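Side-chain contacts in novel antigen receptor (Ginglymostoma cirratum, PDB 4Q97), which serves as an antigen receptor of the shark immune system, the heavy-chain antibody IgNAR, represented here by its constant domain C1: residues V29-L34 against V45-N50; E22-R27 against V79-W84. All coordinates share one frame; numbering follows the deposited sequence.

Contact 1 (V29-L34 against V45-N50); sequences VQLVCL and VSWQKN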
loop_
_atom_site.group_PDB
_atom_site.type_symbol
_atom_site.label_atom_id
_atom_site.label_comp_id
_atom_site.label_asym_id
_atom_site.label_seq_id
_atom_site.Cartn_x
_atom_site.Cartn_y
_atom_site.Cartn_z
ATOM N N VAL A 29 12.626 3.533 6.072
ATOM C CA VAL A 29 11.494 4.371 5.733
ATOM C C VAL A 29 10.735 3.600 4.670
ATOM O O VAL A 29 11.340 3.026 3.763
ATOM C CB VAL A 29 11.963 5.780 5.282
ATOM C CG1 VAL A 29 11.871 5.962 3.775
ATOM C CG2 VAL A 29 11.167 6.859 5.995
ATOM N N GLN A 30 9.417 3.537 4.818
ATOM C CA GLN A 30 8.588 2.712 3.942
ATOM C C GLN A 30 7.904 3.559 2.878
ATOM O O GLN A 30 7.220 4.546 3.183
ATOM C CB GLN A 30 7.552 1.925 4.755
ATOM C CG GLN A 30 6.817 0.833 3.984
ATOM C CD GLN A 30 7.515 -0.517 4.027
ATOM O OE1 GLN A 30 8.692 -0.615 4.403
ATOM N NE2 GLN A 30 6.782 -1.563 3.642
ATOM N N LEU A 31 8.117 3.166 1.627
ATOM C CA LEU A 31 7.454 3.784 0.490
ATOM C C LEU A 31 6.515 2.777 -0.142
ATOM O O LEU A 31 6.861 1.606 -0.293
ATOM C CB LEU A 31 8.464 4.276 -0.545
ATOM C CG LEU A 31 9.502 5.314 -0.128
ATOM C CD1 LEU A 31 10.235 5.816 -1.359
ATOM C CD2 LEU A 31 8.871 6.478 0.618
ATOM N N VAL A 32 5.322 3.240 -0.498
ATOM C CA VAL A 32 4.334 2.396 -1.144
ATOM C C VAL A 32 4.027 2.952 -2.530
ATOM O O VAL A 32 3.571 4.091 -2.672
ATOM C CB VAL A 32 3.029 2.290 -0.319
ATOM C CG1 VAL A 32 1.993 1.445 -1.052
ATOM C CG2 VAL A 32 3.305 1.701 1.055
ATOM N N CYS A 33 4.292 2.146 -3.550
ATOM C CA CYS A 33 3.820 2.473 -4.885
ATOM C C CYS A 33 2.483 1.770 -5.117
ATOM O O CYS A 33 2.436 0.587 -5.453
ATOM C CB CYS A 33 4.856 2.094 -5.944
ATOM S SG CYS A 33 4.414 2.567 -7.628
ATOM N N LEU A 34 1.400 2.511 -4.905
ATOM C CA LEU A 34 0.062 1.992 -5.135
ATOM C C LEU A 34 -0.341 2.085 -6.593
ATOM O O LEU A 34 -0.318 3.165 -7.182
ATOM C CB LEU A 34 -0.968 2.730 -4.294
ATOM C CG LEU A 34 -2.262 1.935 -4.235
ATOM C CD1 LEU A 34 -2.036 0.621 -3.502
ATOM C CD2 LEU A 34 -3.315 2.773 -3.554
ATOM N N VAL A 45 6.624 -3.029 -12.972
ATOM C CA VAL A 45 6.966 -2.056 -11.928
ATOM C C VAL A 45 8.478 -1.954 -11.772
ATOM O O VAL A 45 9.176 -2.968 -11.723
ATOM C CB VAL A 45 6.366 -2.425 -10.548
ATOM C CG1 VAL A 45 6.462 -1.247 -9.584
ATOM C CG2 VAL A 45 4.924 -2.881 -10.681
ATOM N N SER A 46 8.972 -0.723 -11.682
ATOM C CA SER A 46 10.399 -0.471 -11.481
ATOM C C SER A 46 10.638 0.793 -10.659
ATOM O O SER A 46 9.993 1.822 -10.874
ATOM C CB SER A 46 11.134 -0.383 -12.818
ATOM O OG SER A 46 10.553 0.602 -13.646
ATOM N N TRP A 47 11.572 0.689 -9.718
ATOM C CA TRP A 47 11.916 1.772 -8.813
ATOM C C TRP A 47 13.199 2.453 -9.236
ATOM O O TRP A 47 14.107 1.806 -9.766
ATOM C CB TRP A 47 12.119 1.220 -7.409
ATOM C CG TRP A 47 10.871 0.797 -6.730
ATOM C CD1 TRP A 47 10.294 -0.438 -6.775
ATOM C CD2 TRP A 47 10.042 1.602 -5.886
ATOM N NE1 TRP A 47 9.151 -0.453 -6.009
ATOM C CE2 TRP A 47 8.973 0.787 -5.451
ATOM C CE3 TRP A 47 10.096 2.934 -5.454
ATOM C CZ2 TRP A 47 7.963 1.260 -4.601
ATOM C CZ3 TRP A 47 9.090 3.403 -4.606
ATOM C CH2 TRP A 47 8.039 2.565 -4.191
ATOM N N GLN A 48 13.269 3.759 -8.984
ATOM C CA GLN A 48 14.487 4.541 -9.191
ATOM C C GLN A 48 14.801 5.424 -7.992
ATOM O O GLN A 48 13.902 5.823 -7.249
ATOM C CB GLN A 48 14.385 5.425 -10.436
ATOM C CG GLN A 48 14.723 4.729 -11.742
ATOM C CD GLN A 48 13.530 4.586 -12.663
ATOM O OE1 GLN A 48 13.643 4.822 -13.866
ATOM N NE2 GLN A 48 12.379 4.210 -12.108
ATOM N N LYS A 49 16.089 5.705 -7.812
ATOM C CA LYS A 49 16.559 6.722 -6.880
ATOM C C LYS A 49 17.415 7.738 -7.638
ATOM O O LYS A 49 18.353 7.357 -8.345
ATOM C CB LYS A 49 17.376 6.088 -5.751
ATOM C CG LYS A 49 17.908 7.088 -4.736
ATOM C CD LYS A 49 19.058 6.503 -3.938
ATOM C CE LYS A 49 19.900 7.606 -3.322
ATOM N NZ LYS A 49 21.251 7.113 -2.940
ATOM N N ASN A 50 17.088 9.021 -7.489
ATOM C CA ASN A 50 17.854 10.116 -8.105
ATOM C C ASN A 50 18.232 9.887 -9.568
ATOM O O ASN A 50 19.405 10.008 -9.931
ATOM C CB ASN A 50 19.117 10.425 -7.284
ATOM C CG ASN A 50 18.925 11.580 -6.322
ATOM O OD1 ASN A 50 17.999 11.585 -5.517
ATOM N ND2 ASN A 50 19.815 12.565 -6.398
#
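Trp-47 gives its indole NE1 as donor to the hydroxyl OG of Ser-75, a bond that helps hold the ring's rotation between the two sheets. From there the CZ2-CH2 edge of the six-membered ring rests against strand 29-34. CZ2 lies 3.5 Å from CB of Cys-33, and CH2 comes within 3.7 Å of that same carbon. The approach is oblique, with CB meeting the ring neither squarely on its face nor in its plane. Two residues earlier, Leu-31 makes a looser touch through its own CB, 4.0 Å from Trp-47 CH2 and again at a slant. The carbonyl carbon of Val-32, between them, stands at the ring's edge, while the valine side chain points away. With Leu-31 and Cys-33 both directed at the opposing strand, the tryptophan is the one residue of 45-50 that comes within contact distance of them.

This is the core of the immunoglobulin sandwich: strands B and C belong to different sheets, run at 143° to each other with axes 10.1 Å apart, and the tryptophan of strand C packs beside the intersheet disulfide. Cys-33 turns SG anti to its own nitrogen (chi1 -176°), which sends the sulfur across to Cys-92 on strand 89-96. The same SG makes a sulfur-aromatic contact, placed obliquely to the ring, 5.3 Å from the centroid of the Trp-47 six-membered ring and 28° off its normal. Ser-75 works twice, since its backbone is also hydrogen-bonded to that of Cys-33 in the neighbouring strand. Leu-15, Ile-54, Phe-58 and Leu-77 also pack against the Trp-47 side chain, and Leu-31 also touches Tyr-90.

Contact 2 (E22-R27 against V79-W84); sequences EQRANR and VPLQEW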
loop_
_atom_site.group_PDB
_atom_site.type_symbol
_atom_site.label_atom_id
_atom_site.label_comp_id
_atom_site.label_asym_id
_atom_site.label_seq_id
_atom_site.Cartn_x
_atom_site.Cartn_y
_atom_site.Cartn_z
ATOM N N GLU A 22 8.522 2.785 14.914
ATOM C CA GLU A 22 9.212 1.523 14.620
ATOM C C GLU A 22 10.058 1.675 13.367
ATOM O O GLU A 22 11.211 1.237 13.326
ATOM C CB GLU A 22 8.224 0.365 14.446
ATOM C CG GLU A 22 8.348 -0.738 15.490
ATOM C CD GLU A 22 7.896 -0.304 16.869
ATOM O OE1 GLU A 22 6.699 0.017 17.031
ATOM O OE2 GLU A 22 8.735 -0.290 17.793
ATOM N N GLN A 23 9.470 2.318 12.359
ATOM C CA GLN A 23 10.143 2.605 11.100
ATOM C C GLN A 23 11.383 3.463 11.331
ATOM O O GLN A 23 12.492 3.050 10.981
ATOM C CB GLN A 23 9.178 3.268 10.116
ATOM C CG GLN A 23 8.054 2.343 9.667
ATOM C CD GLN A 23 7.025 3.042 8.806
ATOM O OE1 GLN A 23 5.892 3.256 9.229
ATOM N NE2 GLN A 23 7.415 3.404 7.592
ATOM N N ARG A 24 11.199 4.632 11.948
ATOM C CA ARG A 24 12.329 5.496 12.304
ATOM C C ARG A 24 13.354 4.775 13.199
ATOM O O ARG A 24 14.558 4.992 13.054
ATOM C CB ARG A 24 11.859 6.818 12.932
ATOM C CG ARG A 24 11.276 7.802 11.923
ATOM C CD ARG A 24 10.796 9.090 12.583
ATOM N NE ARG A 24 9.524 9.551 12.019
ATOM C CZ ARG A 24 8.942 10.718 12.296
ATOM N NH1 ARG A 24 9.512 11.580 13.128
ATOM N NH2 ARG A 24 7.782 11.027 11.730
ATOM N N ALA A 25 12.873 3.908 14.093
ATOM C CA ALA A 25 13.752 3.144 14.989
ATOM C C ALA A 25 14.545 2.057 14.259
ATOM O O ALA A 25 15.769 2.004 14.382
ATOM C CB ALA A 25 12.972 2.553 16.156
ATOM N N ASN A 26 13.855 1.198 13.505
ATOM C CA ASN A 26 14.513 0.120 12.747
ATOM C C ASN A 26 15.382 0.653 11.602
ATOM O O ASN A 26 15.863 -0.112 10.758
ATOM C CB ASN A 26 13.488 -0.902 12.233
ATOM C CG ASN A 26 12.774 -1.631 13.358
ATOM O OD1 ASN A 26 13.374 -2.433 14.079
ATOM N ND2 ASN A 26 11.484 -1.361 13.510
ATOM N N ARG A 27 15.576 1.974 11.608
ATOM C CA ARG A 27 16.421 2.706 10.658
ATOM C C ARG A 27 16.058 2.461 9.189
ATOM O O ARG A 27 16.920 2.181 8.357
ATOM C CB ARG A 27 17.917 2.457 10.928
ATOM C CG ARG A 27 18.344 2.680 12.376
ATOM C CD ARG A 27 18.289 4.147 12.777
ATOM N NE ARG A 27 17.730 4.334 14.116
ATOM C CZ ARG A 27 18.444 4.486 15.230
ATOM N NH1 ARG A 27 19.770 4.474 15.194
ATOM N NH2 ARG A 27 17.824 4.648 16.391
ATOM N N VAL A 79 13.410 2.037 2.330
ATOM C CA VAL A 79 14.609 2.825 2.069
ATOM C C VAL A 79 15.299 3.227 3.375
ATOM O O VAL A 79 14.650 3.718 4.296
ATOM C CB VAL A 79 14.347 4.028 1.111
ATOM C CG1 VAL A 79 12.871 4.151 0.764
ATOM C CG2 VAL A 79 14.889 5.340 1.664
ATOM N N PRO A 80 16.616 2.967 3.470
ATOM C CA PRO A 80 17.456 3.463 4.553
ATOM C C PRO A 80 17.110 4.905 4.950
ATOM O O PRO A 80 17.025 5.780 4.087
ATOM C CB PRO A 80 18.865 3.394 3.947
ATOM C CG PRO A 80 18.785 2.372 2.847
ATOM C CD PRO A 80 17.345 1.987 2.645
ATOM N N LEU A 81 16.900 5.133 6.245
ATOM C CA LEU A 81 16.544 6.457 6.768
ATOM C C LEU A 81 17.639 7.457 6.415
ATOM O O LEU A 81 17.364 8.617 6.101
ATOM C CB LEU A 81 16.364 6.400 8.288
ATOM C CG LEU A 81 15.202 7.142 8.964
ATOM C CD1 LEU A 81 15.418 7.180 10.471
ATOM C CD2 LEU A 81 14.996 8.554 8.436
ATOM N N GLN A 82 18.881 6.983 6.481
ATOM C CA GLN A 82 20.052 7.686 5.975
ATOM C C GLN A 82 19.787 8.243 4.579
ATOM O O GLN A 82 19.937 9.444 4.330
ATOM C CB GLN A 82 21.221 6.701 5.904
ATOM C CG GLN A 82 22.595 7.317 6.068
ATOM C CD GLN A 82 22.857 7.821 7.475
ATOM O OE1 GLN A 82 22.227 7.386 8.443
ATOM N NE2 GLN A 82 23.798 8.745 7.594
ATOM N N GLU A 83 19.361 7.349 3.689
ATOM C CA GLU A 83 19.164 7.643 2.275
ATOM C C GLU A 83 17.926 8.494 1.985
ATOM O O GLU A 83 17.659 8.831 0.831
ATOM C CB GLU A 83 19.090 6.327 1.498
ATOM C CG GLU A 83 20.415 5.590 1.396
ATOM C CD GLU A 83 21.217 6.016 0.185
ATOM O OE1 GLU A 83 22.317 6.587 0.361
ATOM O OE2 GLU A 83 20.737 5.783 -0.944
ATOM N N TRP A 84 17.181 8.848 3.028
ATOM C CA TRP A 84 15.923 9.570 2.855
ATOM C C TRP A 84 16.068 11.096 2.858
ATOM O O TRP A 84 15.373 11.769 2.104
ATOM C CB TRP A 84 14.876 9.091 3.874
ATOM C CG TRP A 84 13.545 9.806 3.810
ATOM C CD1 TRP A 84 12.985 10.578 4.789
ATOM C CD2 TRP A 84 12.614 9.813 2.712
ATOM N NE1 TRP A 84 11.767 11.067 4.374
ATOM C CE2 TRP A 84 11.515 10.616 3.104
ATOM C CE3 TRP A 84 12.602 9.223 1.438
ATOM C CZ2 TRP A 84 10.412 10.840 2.269
ATOM C CZ3 TRP A 84 11.503 9.453 0.604
ATOM C CH2 TRP A 84 10.424 10.253 1.028
#
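Leu-81 carries this contact, reaching from the E-F connection to the C-terminal end of helix 21-25. Its CD1 methyl does most of the work, lying 3.5 Å from the carbonyl O of Arg-24 and 4.0 Å from that residue's CA. CB of Arg-24 is a little further from the methyl, at 4.3 Å. A first torsion of -138°, well off a staggered value, carries CD1 to that carbonyl.

Arg-27 meets the base of the same leucine with its backbone. Its carbonyl carbon is 4.1 Å from Leu-81 CB, and its O passes 3.6 Å from Leu-81 N and also comes near CA of Pro-80. No hydrogen bond crosses between the segments, so van der Waals contact joins them. The chain turns after the helix, where Asn-26 is the first residue to leave helical angles. The Arg-27 side chain folds back, and NE makes a weak bond of 3.4 Å to Arg-24 O, the oxygen that Leu-81 CD1 also touches.

The long arm of Arg-24 takes little part: its NE donates to the carbonyl O of Ala-19, before the helix. On the other segment, Trp-84 N bonds to Leu-81 O at 3.1 Å, within the turn that carries the leucine. The contact is exposed, at one end of the domain. A short helix joining strands A and B, set against the turn joining E and F, is a recognised feature of immunoglobulin constant domains.

In the fold
The two contacts have centres about 14 Å apart, contact 1 near the middle of the domain and contact 2 at one end, its centre about 19 Å from that of the chain. Along the sequence contact 1 is nested inside the loop closed by contact 2, and helix 21-25 runs almost directly into strand 28-38. That strand and strand 71-80 are neighbours in one sheet, where Val-29 O and Val-79 N probably hydrogen-bond and Leu-31 packs on Val-79. Strand 44-49 lies in the facing sheet, yet Lys-49, though poorly ordered, forms a salt bridge with Glu-83. Core and end of this C1-set domain are thus continuous, and both contacts also touch the second subunit.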